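MAU2 chromatid cohesion factor homolog (PDB 4XDN) forms a complex with SCC2 that is required for cohesin to associate with chromosomes, and so takes part in sister chromatid cohesion. Local coordinates at residues Y44-A47 / N48-S52; E90-E93 / L94-E98; F134-L137 / H138-L142; K321-L324 / L325-S329; G365-M369 / N370-S374. All coordinates share one frame; numbering follows the deposited sequence.

Interaction 1 (Y44-A47 / N48-S52)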
loop_
_atom_site.group_PDB
_atom_site.type_symbol
_atom_site.label_atom_id
_atom_site.label_comp_id
_atom_site.label_asym_id
_atom_site.label_seq_id
_atom_site.Cartn_x
_atom_site.Cartn_y
_atom_site.Cartn_z
ATOM N N TYR A 44 21.602 -18.344 -9.332
ATOM C CA TYR A 44 20.527 -17.528 -9.892
ATOM C C TYR A 44 19.705 -18.331 -10.892
ATOM O O TYR A 44 18.490 -18.147 -11.000
ATOM C CB TYR A 44 21.083 -16.281 -10.591
ATOM C CG TYR A 44 21.692 -15.233 -9.681
ATOM C CD1 TYR A 44 21.267 -15.078 -8.368
ATOM C CD2 TYR A 44 22.693 -14.389 -10.147
ATOM C CE1 TYR A 44 21.825 -14.118 -7.546
ATOM C CE2 TYR A 44 23.255 -13.427 -9.334
ATOM C CZ TYR A 44 22.821 -13.295 -8.036
ATOM O OH TYR A 44 23.388 -12.336 -7.229
ATOM N N SER A 45 20.379 -19.214 -11.624
ATOM C CA SER A 45 19.742 -19.960 -12.703
ATOM C C SER A 45 18.728 -20.972 -12.174
ATOM O O SER A 45 17.812 -21.359 -12.893
ATOM C CB SER A 45 20.797 -20.673 -13.558
ATOM O OG SER A 45 21.306 -21.823 -12.903
ATOM N N ILE A 46 18.897 -21.389 -10.921
ATOM C CA ILE A 46 17.998 -22.364 -10.295
ATOM C C ILE A 46 17.229 -21.752 -9.121
ATOM O O ILE A 46 16.602 -22.466 -8.339
ATOM C CB ILE A 46 18.774 -23.608 -9.796
ATOM C CG1 ILE A 46 19.872 -23.214 -8.802
ATOM C CG2 ILE A 46 19.378 -24.360 -10.972
ATOM C CD1 ILE A 46 19.539 -23.512 -7.365
ATOM N N ALA A 47 17.265 -20.428 -9.017
ATOM C CA ALA A 47 16.682 -19.727 -7.878
ATOM C C ALA A 47 15.167 -19.907 -7.802
ATOM O O ALA A 47 14.576 -19.777 -6.730
ATOM C CB ALA A 47 17.031 -18.249 -7.943
ATOM N N ASN A 48 14.543 -20.208 -8.938
ATOM C CA ASN A 48 13.097 -20.412 -8.989
ATOM C C ASN A 48 12.706 -21.883 -8.875
ATOM O O ASN A 48 11.555 -22.238 -9.125
ATOM C CB ASN A 48 12.525 -19.839 -10.288
ATOM C CG ASN A 48 12.935 -20.640 -11.509
ATOM O OD1 ASN A 48 14.061 -21.128 -11.596
ATOM N ND2 ASN A 48 12.019 -20.779 -12.460
ATOM N N LYS A 49 13.660 -22.729 -8.491
ATOM C CA LYS A 49 13.444 -24.176 -8.452
ATOM C C LYS A 49 13.669 -24.774 -7.063
ATOM O O LYS A 49 13.842 -25.984 -6.929
ATOM C CB LYS A 49 14.367 -24.875 -9.456
ATOM C CG LYS A 49 14.255 -24.347 -10.877
ATOM C CD LYS A 49 14.984 -25.242 -11.871
ATOM C CE LYS A 49 14.218 -26.534 -12.155
ATOM N NZ LYS A 49 12.908 -26.284 -12.822
ATOM N N ILE A 50 13.669 -23.935 -6.032
ATOM C CA ILE A 50 13.850 -24.421 -4.667
ATOM C C ILE A 50 12.499 -24.833 -4.096
ATOM O O ILE A 50 11.660 -23.985 -3.787
ATOM C CB ILE A 50 14.513 -23.360 -3.759
ATOM C CG1 ILE A 50 15.939 -23.068 -4.230
ATOM C CG2 ILE A 50 14.568 -23.837 -2.313
ATOM C CD1 ILE A 50 16.035 -22.013 -5.295
ATOM N N GLY A 51 12.300 -26.142 -3.965
ATOM C CA GLY A 51 11.051 -26.695 -3.473
ATOM C C GLY A 51 11.221 -27.545 -2.228
ATOM O O GLY A 51 10.259 -28.144 -1.746
ATOM N N SER A 52 12.439 -27.597 -1.700
ATOM C CA SER A 52 12.717 -28.389 -0.507
ATOM C C SER A 52 13.964 -27.888 0.214
ATOM O O SER A 52 14.661 -26.996 -0.274
ATOM C CB SER A 52 12.888 -29.864 -0.876
ATOM O OG SER A 52 14.015 -30.048 -1.717
HETATM O O HOH W 1 15.374 -22.739 -13.682
#
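Ser45, in the last turn of helix 29-45, meets Asn48 through one water: the carbonyl O of Ser45 and the side-chain OD1 of Asn48 each accept a bond from it, both 2.9 Å long. The two oxygens themselves stay 4.0 Å apart, so the water is what joins Ser45 O to Asn48 OD1. Asn48 presents OD1 there because its CG stands between the backbone N and the carbonyl carbon (chi1 70°), while its ND2 donates to the carbonyl of Ile362. Next, Ile46 starts a type I beta turn that runs to Lys49, closed by Lys49 N on Ile46 O at 3.0 Å. The methyl CD1 of Ile50 turns back over this bend, 4.3 Å from CD1 of Ile46 and also close to the carbonyl oxygens of Ile46 and Ala47. Ala47 comes last, with its small side chain against Met369 and Leu372 of helix 369-398. A polar side chain of the partner protein chain bonds to Ala47 O, and Ile50 N bonds to that chain as well. The chemistry therefore implies a bend held by one direct bond and one water bridge, with part of its remaining backbone polarity used to bind the partner.

Interaction 2 (E90-E93 / L94-E98); sequences EMVE and LLIQE
Glu93 and Gln97 stand one helical turn apart on helix 81-98, and the acidic side chain can be followed outward. Its CB lies 3.2 Å from Leu94 N. CG continues anti to the backbone N (chi1 -172°), and a bend at chi2 swings the chain toward Gln97, bringing CG of Glu93 to 4.0 Å from NE2 of Gln97. At the tip, OE1 of Glu93 sits 3.2 Å from that NE2, but the angle is too poor for a hydrogen bond; the carboxylate and amide planes are turned 52° apart. The partner of OE1 lies outside this helix, a basic side chain of the partner protein chain with which it forms a salt bridge. Beneath the tip, the backbone N of Gln97 bonds to Glu93 O at 3.1 Å. Apolar side chains pair off elsewhere on the helix. CG1 of Val92 presses on CD1 of Ile96 at 3.5 Å, tighter than usual for two carbons, and the methyl CE of Met91 touches CD1 of Leu95 at 3.9 Å. Neighbouring helices take up these flanks: Val92 packs on helix 102-119, Ile96 on helix 126-144, and Leu94 on helices 29-45 and 53-76, which sets helix 81-98 in the midst of a helical array.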
loop_
_atom_site.group_PDB
_atom_site.type_symbol
_atom_site.label_atom_id
_atom_site.label_comp_id
_atom_site.label_asym_id
_atom_site.label_seq_id
_atom_site.Cartn_x
_atom_site.Cartn_y
_atom_site.Cartn_z
ATOM N N GLU A 90 30.917 -7.163 -5.890
ATOM C CA GLU A 90 30.216 -8.395 -6.244
ATOM C C GLU A 90 30.030 -9.278 -5.019
ATOM O O GLU A 90 28.952 -9.836 -4.801
ATOM C CB GLU A 90 30.974 -9.161 -7.325
ATOM C CG GLU A 90 30.918 -8.522 -8.696
ATOM C CD GLU A 90 31.676 -9.321 -9.734
ATOM O OE1 GLU A 90 31.295 -10.482 -9.987
ATOM O OE2 GLU A 90 32.658 -8.791 -10.292
ATOM N N MET A 91 31.085 -9.401 -4.221
ATOM C CA MET A 91 31.029 -10.191 -2.999
ATOM C C MET A 91 30.013 -9.632 -2.010
ATOM O O MET A 91 29.157 -10.360 -1.512
ATOM C CB MET A 91 32.404 -10.246 -2.339
ATOM C CG MET A 91 32.384 -10.828 -0.936
ATOM S SD MET A 91 33.999 -10.885 -0.157
ATOM C CE MET A 91 33.482 -11.203 1.523
ATOM N N VAL A 92 30.131 -8.340 -1.716
ATOM C CA VAL A 92 29.271 -7.687 -0.738
ATOM C C VAL A 92 27.819 -7.718 -1.199
ATOM O O VAL A 92 26.904 -7.794 -0.382
ATOM C CB VAL A 92 29.718 -6.227 -0.487
ATOM C CG1 VAL A 92 28.623 -5.420 0.203
ATOM C CG2 VAL A 92 30.987 -6.207 0.343
ATOM N N GLU A 93 27.616 -7.656 -2.510
ATOM C CA GLU A 93 26.282 -7.759 -3.086
ATOM C C GLU A 93 25.610 -9.046 -2.610
ATOM O O GLU A 93 24.410 -9.070 -2.335
ATOM C CB GLU A 93 26.354 -7.728 -4.614
ATOM C CG GLU A 93 25.009 -7.627 -5.312
ATOM C CD GLU A 93 24.470 -6.211 -5.358
ATOM O OE1 GLU A 93 23.444 -5.998 -6.037
ATOM O OE2 GLU A 93 25.064 -5.310 -4.723
ATOM N N LEU A 94 26.399 -10.111 -2.501
ATOM C CA LEU A 94 25.885 -11.405 -2.063
ATOM C C LEU A 94 25.668 -11.432 -0.554
ATOM O O LEU A 94 24.698 -12.016 -0.076
ATOM C CB LEU A 94 26.835 -12.532 -2.472
ATOM C CG LEU A 94 27.117 -12.676 -3.970
ATOM C CD1 LEU A 94 27.990 -13.898 -4.227
ATOM C CD2 LEU A 94 25.832 -12.762 -4.780
ATOM N N LEU A 95 26.570 -10.807 0.194
ATOM C CA LEU A 95 26.416 -10.727 1.641
ATOM C C LEU A 95 25.113 -10.013 1.989
ATOM O O LEU A 95 24.402 -10.399 2.914
ATOM C CB LEU A 95 27.600 -9.994 2.274
ATOM C CG LEU A 95 28.963 -10.683 2.201
ATOM C CD1 LEU A 95 30.039 -9.769 2.759
ATOM C CD2 LEU A 95 28.952 -12.008 2.951
ATOM N N ILE A 96 24.808 -8.976 1.219
ATOM C CA ILE A 96 23.636 -8.149 1.461
ATOM C C ILE A 96 22.345 -8.874 1.077
ATOM O O ILE A 96 21.335 -8.766 1.775
ATOM C CB ILE A 96 23.749 -6.818 0.682
ATOM C CG1 ILE A 96 24.881 -5.973 1.271
ATOM C CG2 ILE A 96 22.444 -6.034 0.734
ATOM C CD1 ILE A 96 25.226 -4.735 0.465
ATOM N N GLN A 97 22.381 -9.618 -0.024
ATOM C CA GLN A 97 21.174 -10.232 -0.571
ATOM C C GLN A 97 20.940 -11.668 -0.103
ATOM O O GLN A 97 19.812 -12.156 -0.152
ATOM C CB GLN A 97 21.222 -10.205 -2.099
ATOM C CG GLN A 97 21.154 -8.807 -2.697
ATOM C CD GLN A 97 21.061 -8.829 -4.210
ATOM O OE1 GLN A 97 21.004 -9.894 -4.825
ATOM N NE2 GLN A 97 21.046 -7.649 -4.820
ATOM N N GLU A 98 21.996 -12.339 0.354
ATOM C CA GLU A 98 21.916 -13.768 0.664
ATOM C C GLU A 98 22.086 -14.082 2.151
ATOM O O GLU A 98 21.697 -15.160 2.599
ATOM C CB GLU A 98 22.969 -14.535 -0.144
ATOM C CG GLU A 98 22.984 -14.197 -1.633
ATOM C CD GLU A 98 21.665 -14.511 -2.325
ATOM O OE1 GLU A 98 20.934 -15.405 -1.850
ATOM O OE2 GLU A 98 21.362 -13.860 -3.347
#

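Interaction 3 (F134-L137 / H138-L142)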
loop_
_atom_site.group_PDB
_atom_site.type_symbol
_atom_site.label_atom_id
_atom_site.label_comp_id
_atom_site.label_asym_id
_atom_site.label_seq_id
_atom_site.Cartn_x
_atom_site.Cartn_y
_atom_site.Cartn_z
ATOM N N PHE A 134 26.825 4.556 -1.381
ATOM C CA PHE A 134 25.481 4.081 -1.667
ATOM C C PHE A 134 25.211 2.780 -0.914
ATOM O O PHE A 134 24.155 2.609 -0.316
ATOM C CB PHE A 134 25.292 3.880 -3.171
ATOM C CG PHE A 134 23.854 3.779 -3.589
ATOM C CD1 PHE A 134 23.096 4.923 -3.784
ATOM C CD2 PHE A 134 23.261 2.543 -3.791
ATOM C CE1 PHE A 134 21.772 4.836 -4.170
ATOM C CE2 PHE A 134 21.933 2.449 -4.176
ATOM C CZ PHE A 134 21.189 3.597 -4.366
ATOM N N LEU A 135 26.178 1.870 -0.934
ATOM C CA LEU A 135 26.053 0.632 -0.181
ATOM C C LEU A 135 25.958 0.916 1.315
ATOM O O LEU A 135 25.168 0.298 2.021
ATOM C CB LEU A 135 27.240 -0.293 -0.465
ATOM C CG LEU A 135 27.319 -0.871 -1.880
ATOM C CD1 LEU A 135 28.639 -1.603 -2.085
ATOM C CD2 LEU A 135 26.151 -1.793 -2.149
ATOM N N LEU A 136 26.763 1.861 1.785
ATOM C CA LEU A 136 26.837 2.182 3.207
ATOM C C LEU A 136 25.588 2.902 3.718
ATOM O O LEU A 136 25.167 2.694 4.858
ATOM C CB LEU A 136 28.068 3.052 3.481
ATOM C CG LEU A 136 29.216 2.539 4.361
ATOM C CD1 LEU A 136 29.487 1.051 4.205
ATOM C CD2 LEU A 136 30.478 3.326 4.029
ATOM N N LEU A 137 25.003 3.749 2.874
ATOM C CA LEU A 137 23.944 4.652 3.307
ATOM C C LEU A 137 22.554 4.232 2.826
ATOM O O LEU A 137 21.549 4.628 3.418
ATOM C CB LEU A 137 24.253 6.070 2.822
ATOM C CG LEU A 137 25.584 6.656 3.309
ATOM C CD1 LEU A 137 25.870 7.968 2.609
ATOM C CD2 LEU A 137 25.584 6.847 4.819
ATOM N N HIS A 138 22.496 3.432 1.762
ATOM C CA HIS A 138 21.218 3.021 1.179
ATOM C C HIS A 138 20.982 1.516 1.292
ATOM O O HIS A 138 20.034 1.083 1.949
ATOM C CB HIS A 138 21.141 3.452 -0.288
ATOM C CG HIS A 138 19.894 3.011 -0.985
ATOM N ND1 HIS A 138 19.811 1.821 -1.685
ATOM C CD2 HIS A 138 18.679 3.597 -1.103
ATOM C CE1 HIS A 138 18.604 1.698 -2.196
ATOM N NE2 HIS A 138 17.893 2.763 -1.858
ATOM N N ASP A 139 21.838 0.719 0.659
ATOM C CA ASP A 139 21.601 -0.722 0.581
ATOM C C ASP A 139 21.673 -1.403 1.946
ATOM O O ASP A 139 20.761 -2.139 2.319
ATOM C CB ASP A 139 22.599 -1.383 -0.370
ATOM C CG ASP A 139 22.252 -1.164 -1.827
ATOM O OD1 ASP A 139 21.725 -0.087 -2.162
ATOM O OD2 ASP A 139 22.508 -2.075 -2.641
ATOM N N LEU A 140 22.742 -1.156 2.694
ATOM C CA LEU A 140 22.947 -1.862 3.957
ATOM C C LEU A 140 21.897 -1.494 5.010
ATOM O O LEU A 140 21.333 -2.384 5.649
ATOM C CB LEU A 140 24.355 -1.600 4.498
ATOM C CG LEU A 140 25.416 -2.618 4.061
ATOM C CD1 LEU A 140 26.825 -2.116 4.352
ATOM C CD2 LEU A 140 25.183 -3.958 4.747
ATOM N N PRO A 141 21.632 -0.189 5.202
ATOM C CA PRO A 141 20.591 0.189 6.166
ATOM C C PRO A 141 19.206 -0.364 5.822
ATOM O O PRO A 141 18.482 -0.781 6.726
ATOM C CB PRO A 141 20.595 1.719 6.099
ATOM C CG PRO A 141 21.972 2.068 5.669
ATOM C CD PRO A 141 22.364 0.988 4.703
ATOM N N LEU A 142 18.848 -0.375 4.541
ATOM C CA LEU A 142 17.536 -0.864 4.123
ATOM C C LEU A 142 17.382 -2.358 4.382
ATOM O O LEU A 142 16.323 -2.807 4.820
ATOM C CB LEU A 142 17.300 -0.568 2.639
ATOM C CG LEU A 142 16.932 0.877 2.289
ATOM C CD1 LEU A 142 16.903 1.059 0.780
ATOM C CD2 LEU A 142 15.592 1.276 2.900
#
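Phe134 and His138 stack on helix 126-144 as an offset pair, centroids 4.4 Å apart and planes at 27°. Both side chains leave the helix with CG anti to the backbone N, which lays them side by side and pointing the same way. CB of His138 stands almost squarely over the phenyl face, 4.0 Å from the centroid of the Phe134 ring, while CZ of Phe134 lies over one face of the imidazole, toward its rim. CD1 of Leu142 lies over the opposite face, again toward the rim. Asp139 then fixes the rotation of the histidine: ND1 of His138 donates to OD1 of Asp139 at 2.7 Å, nearly straight at 172° and in the plane of the imidazole. Further out, the backbone carries the group through a wider pi-type turn. Phe134 O accepts from both His138 N and Asp139 N, at 2.8 and 3.1 Å, and Leu140 N bonds to Leu135 O at 2.9 Å. Pro141 brings no N-H, and the helix kinks there, with CD of Pro141 set 3.3 Å from Leu136 O. Val182 of helix 170-189 packs against both side chains of the stack. Chemically, the bond places a proton on ND1 of His138, and the nearby carboxylate would probably favour some positive charge on the imidazole.

Interaction 4 (K321-L324 / L325-S329); sequences KNIL and LLLQS
Lys321 to Ser329 form a regular run of helix 317-331, in which four successive amides bond to the carbonyls four residues back. Leu325 N reaches Lys321 O at 2.8 Å and Leu326 N reaches Asn322 O at 3.2 Å. Leu327 N meets Ile323 O at 3.0 Å, and Gln328 N meets Leu324 O at 2.9 Å. One turn on, Leu325 O is gripped twice, by Ser329 N and by Ser329 OG, which approach from opposite faces of the carbonyl plane; the hydroxyl bond is 2.8 Å long.

Among the side chains, Ile323 and Leu327 lie side by side and point the same way, with CG2 of Ile323 4.2 Å from CD1 of Leu327. Leu327 has CG anti to its carbonyl carbon (chi1 -60°), which also brings that CG over Ile323 O at 3.4 Å. On another flank, ND2 of Asn322 bonds to Thr355 of helix 339-360. Leu324 packs on helices 250-266 and 272-291, and Leu327 on the former, whereas Ile323 and Leu326 touch apolar side chains of the partner protein chain. Such apolar residues spaced three and four apart are typical of an alpha helix packed within an all-helical array.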
loop_
_atom_site.group_PDB
_atom_site.type_symbol
_atom_site.label_atom_id
_atom_site.label_comp_id
_atom_site.label_asym_id
_atom_site.label_seq_id
_atom_site.Cartn_x
_atom_site.Cartn_y
_atom_site.Cartn_z
ATOM N N LYS A 321 -1.212 -5.382 -15.600
ATOM C CA LYS A 321 -2.632 -5.543 -15.883
ATOM C C LYS A 321 -3.337 -6.189 -14.699
ATOM O O LYS A 321 -4.464 -5.827 -14.364
ATOM C CB LYS A 321 -2.848 -6.380 -17.144
ATOM C CG LYS A 321 -2.609 -5.617 -18.437
ATOM C CD LYS A 321 -3.297 -6.272 -19.630
ATOM C CE LYS A 321 -4.818 -6.144 -19.573
ATOM N NZ LYS A 321 -5.272 -4.724 -19.481
ATOM N N ASN A 322 -2.659 -7.142 -14.065
ATOM C CA ASN A 322 -3.192 -7.810 -12.883
ATOM C C ASN A 322 -3.477 -6.806 -11.766
ATOM O O ASN A 322 -4.524 -6.865 -11.123
ATOM C CB ASN A 322 -2.214 -8.883 -12.397
ATOM C CG ASN A 322 -2.833 -9.826 -11.380
ATOM O OD1 ASN A 322 -3.948 -10.320 -11.565
ATOM N ND2 ASN A 322 -2.108 -10.080 -10.295
ATOM N N ILE A 323 -2.541 -5.882 -11.548
ATOM C CA ILE A 323 -2.708 -4.824 -10.553
ATOM C C ILE A 323 -3.861 -3.905 -10.945
ATOM O O ILE A 323 -4.698 -3.559 -10.113
ATOM C CB ILE A 323 -1.418 -3.977 -10.391
ATOM C CG1 ILE A 323 -0.270 -4.822 -9.823
ATOM C CG2 ILE A 323 -1.667 -2.758 -9.494
ATOM C CD1 ILE A 323 -0.456 -5.274 -8.380
ATOM N N LEU A 324 -3.894 -3.506 -12.212
ATOM C CA LEU A 324 -4.922 -2.592 -12.699
ATOM C C LEU A 324 -6.309 -3.201 -12.557
ATOM O O LEU A 324 -7.275 -2.505 -12.241
ATOM C CB LEU A 324 -4.664 -2.222 -14.161
ATOM C CG LEU A 324 -5.750 -1.385 -14.841
ATOM C CD1 LEU A 324 -6.017 -0.091 -14.075
ATOM C CD2 LEU A 324 -5.364 -1.086 -16.280
ATOM N N LEU A 325 -6.405 -4.504 -12.790
ATOM C CA LEU A 325 -7.683 -5.186 -12.688
ATOM C C LEU A 325 -8.131 -5.229 -11.230
ATOM O O LEU A 325 -9.323 -5.140 -10.937
ATOM C CB LEU A 325 -7.589 -6.597 -13.270
ATOM C CG LEU A 325 -8.895 -7.394 -13.310
ATOM C CD1 LEU A 325 -9.982 -6.638 -14.067
ATOM C CD2 LEU A 325 -8.659 -8.757 -13.946
ATOM N N LEU A 326 -7.172 -5.352 -10.319
ATOM C CA LEU A 326 -7.474 -5.338 -8.892
ATOM C C LEU A 326 -8.018 -3.975 -8.480
ATOM O O LEU A 326 -9.063 -3.887 -7.835
ATOM C CB LEU A 326 -6.230 -5.683 -8.068
ATOM C CG LEU A 326 -6.373 -5.605 -6.544
ATOM C CD1 LEU A 326 -7.384 -6.620 -6.034
ATOM C CD2 LEU A 326 -5.023 -5.802 -5.869
ATOM N N LEU A 327 -7.309 -2.917 -8.863
ATOM C CA LEU A 327 -7.712 -1.556 -8.520
ATOM C C LEU A 327 -9.093 -1.235 -9.080
ATOM O O LEU A 327 -9.919 -0.626 -8.400
ATOM C CB LEU A 327 -6.691 -0.542 -9.043
ATOM C CG LEU A 327 -5.259 -0.661 -8.515
ATOM C CD1 LEU A 327 -4.379 0.398 -9.158
ATOM C CD2 LEU A 327 -5.205 -0.549 -6.997
ATOM N N GLN A 328 -9.338 -1.641 -10.322
ATOM C CA GLN A 328 -10.627 -1.404 -10.957
ATOM C C GLN A 328 -11.738 -2.105 -10.188
ATOM O O GLN A 328 -12.815 -1.545 -9.991
ATOM C CB GLN A 328 -10.611 -1.883 -12.409
ATOM C CG GLN A 328 -11.940 -1.696 -13.134
ATOM C CD GLN A 328 -11.876 -2.114 -14.586
ATOM O OE1 GLN A 328 -10.926 -2.764 -15.014
ATOM N NE2 GLN A 328 -12.891 -1.738 -15.356
ATOM N N SER A 329 -11.464 -3.332 -9.752
ATOM C CA SER A 329 -12.453 -4.139 -9.045
ATOM C C SER A 329 -12.743 -3.567 -7.662
ATOM O O SER A 329 -13.896 -3.533 -7.227
ATOM C CB SER A 329 -11.978 -5.590 -8.927
ATOM O OG SER A 329 -11.820 -6.181 -10.207
#

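Interaction 5 (G365-M369 / N370-S374); sequences GGVSM and NELDS
An N-cap opens helix 369-398: Ser368 turns its hydroxyl back over the first turn and accepts from Asn370 N, with OG of Ser368 3.1 Å from that nitrogen. The hydroxyl reaches it because OG is anti to the backbone N of Ser368 (chi1 -179°). The amide of Asn370 adds a second bond, its ND2 donating to the same OG of Ser368 at 3.3 Å from a position tilted 24° out of the amide plane. OG of Ser368 is also bonded to the carboxylate of Glu98, and ND2 of Asn370 to the hydroxyl of Tyr60, so the cap is tied into helices 81-98 and 53-76.

The helix proper then takes over from this capping motif. Leu372 N bonds to Ser368 O at 3.3 Å, and Asp373 N to Met369 O at 2.8 Å, while Glu371 N makes a weak bond to Ser368 O. Ahead of the cap, Val367 packs against the same turn: its CG2 touches CD2 of Leu372 at 3.5 Å, the two side chains crossing at about a right angle, and its CB lies 4.2 Å from CG of Glu371. Met369 bends at chi3 and lays its methyl CE 3.7 Å from OD1 of Asn370. Both carboxylate oxygens of Asp373 accept hydrogen bonds from the backbone of the partner protein chain.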
loop_
_atom_site.group_PDB
_atom_site.type_symbol
_atom_site.label_atom_id
_atom_site.label_comp_id
_atom_site.label_asym_id
_atom_site.label_seq_id
_atom_site.Cartn_x
_atom_site.Cartn_y
_atom_site.Cartn_z
ATOM N N GLY A 365 15.866 -14.947 -14.562
ATOM C CA GLY A 365 16.776 -14.554 -13.502
ATOM C C GLY A 365 17.452 -13.283 -14.000
ATOM O O GLY A 365 16.809 -12.523 -14.721
ATOM N N GLY A 366 18.710 -13.013 -13.647
ATOM C CA GLY A 366 19.475 -13.744 -12.653
ATOM C C GLY A 366 19.431 -12.951 -11.365
ATOM O O GLY A 366 20.275 -12.089 -11.119
ATOM N N VAL A 367 18.415 -13.233 -10.559
ATOM C CA VAL A 367 18.194 -12.525 -9.308
ATOM C C VAL A 367 18.196 -13.503 -8.150
ATOM O O VAL A 367 17.977 -14.701 -8.333
ATOM C CB VAL A 367 16.864 -11.756 -9.327
ATOM C CG1 VAL A 367 16.932 -10.617 -10.326
ATOM C CG2 VAL A 367 15.704 -12.696 -9.655
ATOM N N SER A 368 18.449 -12.983 -6.957
ATOM C CA SER A 368 18.482 -13.804 -5.760
ATOM C C SER A 368 17.178 -14.565 -5.580
ATOM O O SER A 368 16.102 -14.076 -5.937
ATOM C CB SER A 368 18.748 -12.936 -4.529
ATOM O OG SER A 368 18.803 -13.724 -3.356
ATOM N N MET A 369 17.281 -15.776 -5.043
ATOM C CA MET A 369 16.107 -16.518 -4.618
ATOM C C MET A 369 15.276 -15.643 -3.685
ATOM O O MET A 369 14.048 -15.683 -3.703
ATOM C CB MET A 369 16.519 -17.813 -3.919
ATOM C CG MET A 369 15.369 -18.607 -3.298
ATOM S SD MET A 369 15.947 -19.743 -2.028
ATOM C CE MET A 369 16.420 -18.591 -0.738
ATOM N N ASN A 370 15.962 -14.845 -2.873
ATOM C CA ASN A 370 15.300 -14.006 -1.886
ATOM C C ASN A 370 14.524 -12.853 -2.523
ATOM O O ASN A 370 13.565 -12.350 -1.941
ATOM C CB ASN A 370 16.327 -13.471 -0.890
ATOM C CG ASN A 370 16.975 -14.580 -0.078
ATOM O OD1 ASN A 370 16.321 -15.231 0.738
ATOM N ND2 ASN A 370 18.268 -14.797 -0.296
ATOM N N GLU A 371 14.935 -12.438 -3.717
ATOM C CA GLU A 371 14.164 -11.464 -4.480
ATOM C C GLU A 371 12.866 -12.107 -4.957
ATOM O O GLU A 371 11.795 -11.509 -4.859
ATOM C CB GLU A 371 14.969 -10.932 -5.670
ATOM C CG GLU A 371 14.167 -10.061 -6.637
ATOM C CD GLU A 371 13.508 -8.867 -5.963
ATOM O OE1 GLU A 371 14.050 -8.370 -4.951
ATOM O OE2 GLU A 371 12.442 -8.423 -6.448
ATOM N N LEU A 372 12.964 -13.329 -5.472
ATOM C CA LEU A 372 11.782 -14.059 -5.903
ATOM C C LEU A 372 10.880 -14.336 -4.707
ATOM O O LEU A 372 9.657 -14.332 -4.828
ATOM C CB LEU A 372 12.167 -15.369 -6.589
ATOM C CG LEU A 372 13.127 -15.277 -7.779
ATOM C CD1 LEU A 372 13.299 -16.650 -8.416
ATOM C CD2 LEU A 372 12.656 -14.263 -8.813
ATOM N N ASP A 373 11.497 -14.566 -3.552
ATOM C CA ASP A 373 10.760 -14.832 -2.323
ATOM C C ASP A 373 9.885 -13.641 -1.936
ATOM O O ASP A 373 8.732 -13.810 -1.542
ATOM C CB ASP A 373 11.728 -15.168 -1.185
ATOM C CG ASP A 373 11.016 -15.455 0.124
ATOM O OD1 ASP A 373 9.894 -15.999 0.087
ATOM O OD2 ASP A 373 11.580 -15.136 1.192
ATOM N N SER A 374 10.437 -12.438 -2.056
ATOM C CA SER A 374 9.707 -11.228 -1.696
ATOM C C SER A 374 8.589 -10.949 -2.696
ATOM O O SER A 374 7.529 -10.442 -2.327
ATOM C CB SER A 374 10.654 -10.027 -1.621
ATOM O OG SER A 374 11.166 -9.700 -2.899
#

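Overall arrangement
Interactions 2, 3 and 5 lie on the same side of the chain's centre, and interaction 1 shares that side with 2 and 5. Interactions 1, 2 and 5 touch one another. Interaction 5 meets interaction 1, centres about 9 Å apart, where CD1 of Tyr44 approaches Val367 O at 3.3 Å; the same tyrosine brings its OH to 3.5 Å from CD2 of Leu94 in interaction 2. Through the Glu98 carboxylate at the Ser368 cap, interaction 2 also joins interaction 5. It packs on interaction 3 as well, with CD1 of Ile96 4.0 Å from CD2 of Leu135. Interaction 4 stands apart, its nearest atoms about 11 Å from interaction 5. Each of the five has residues within reach of the partner protein chain.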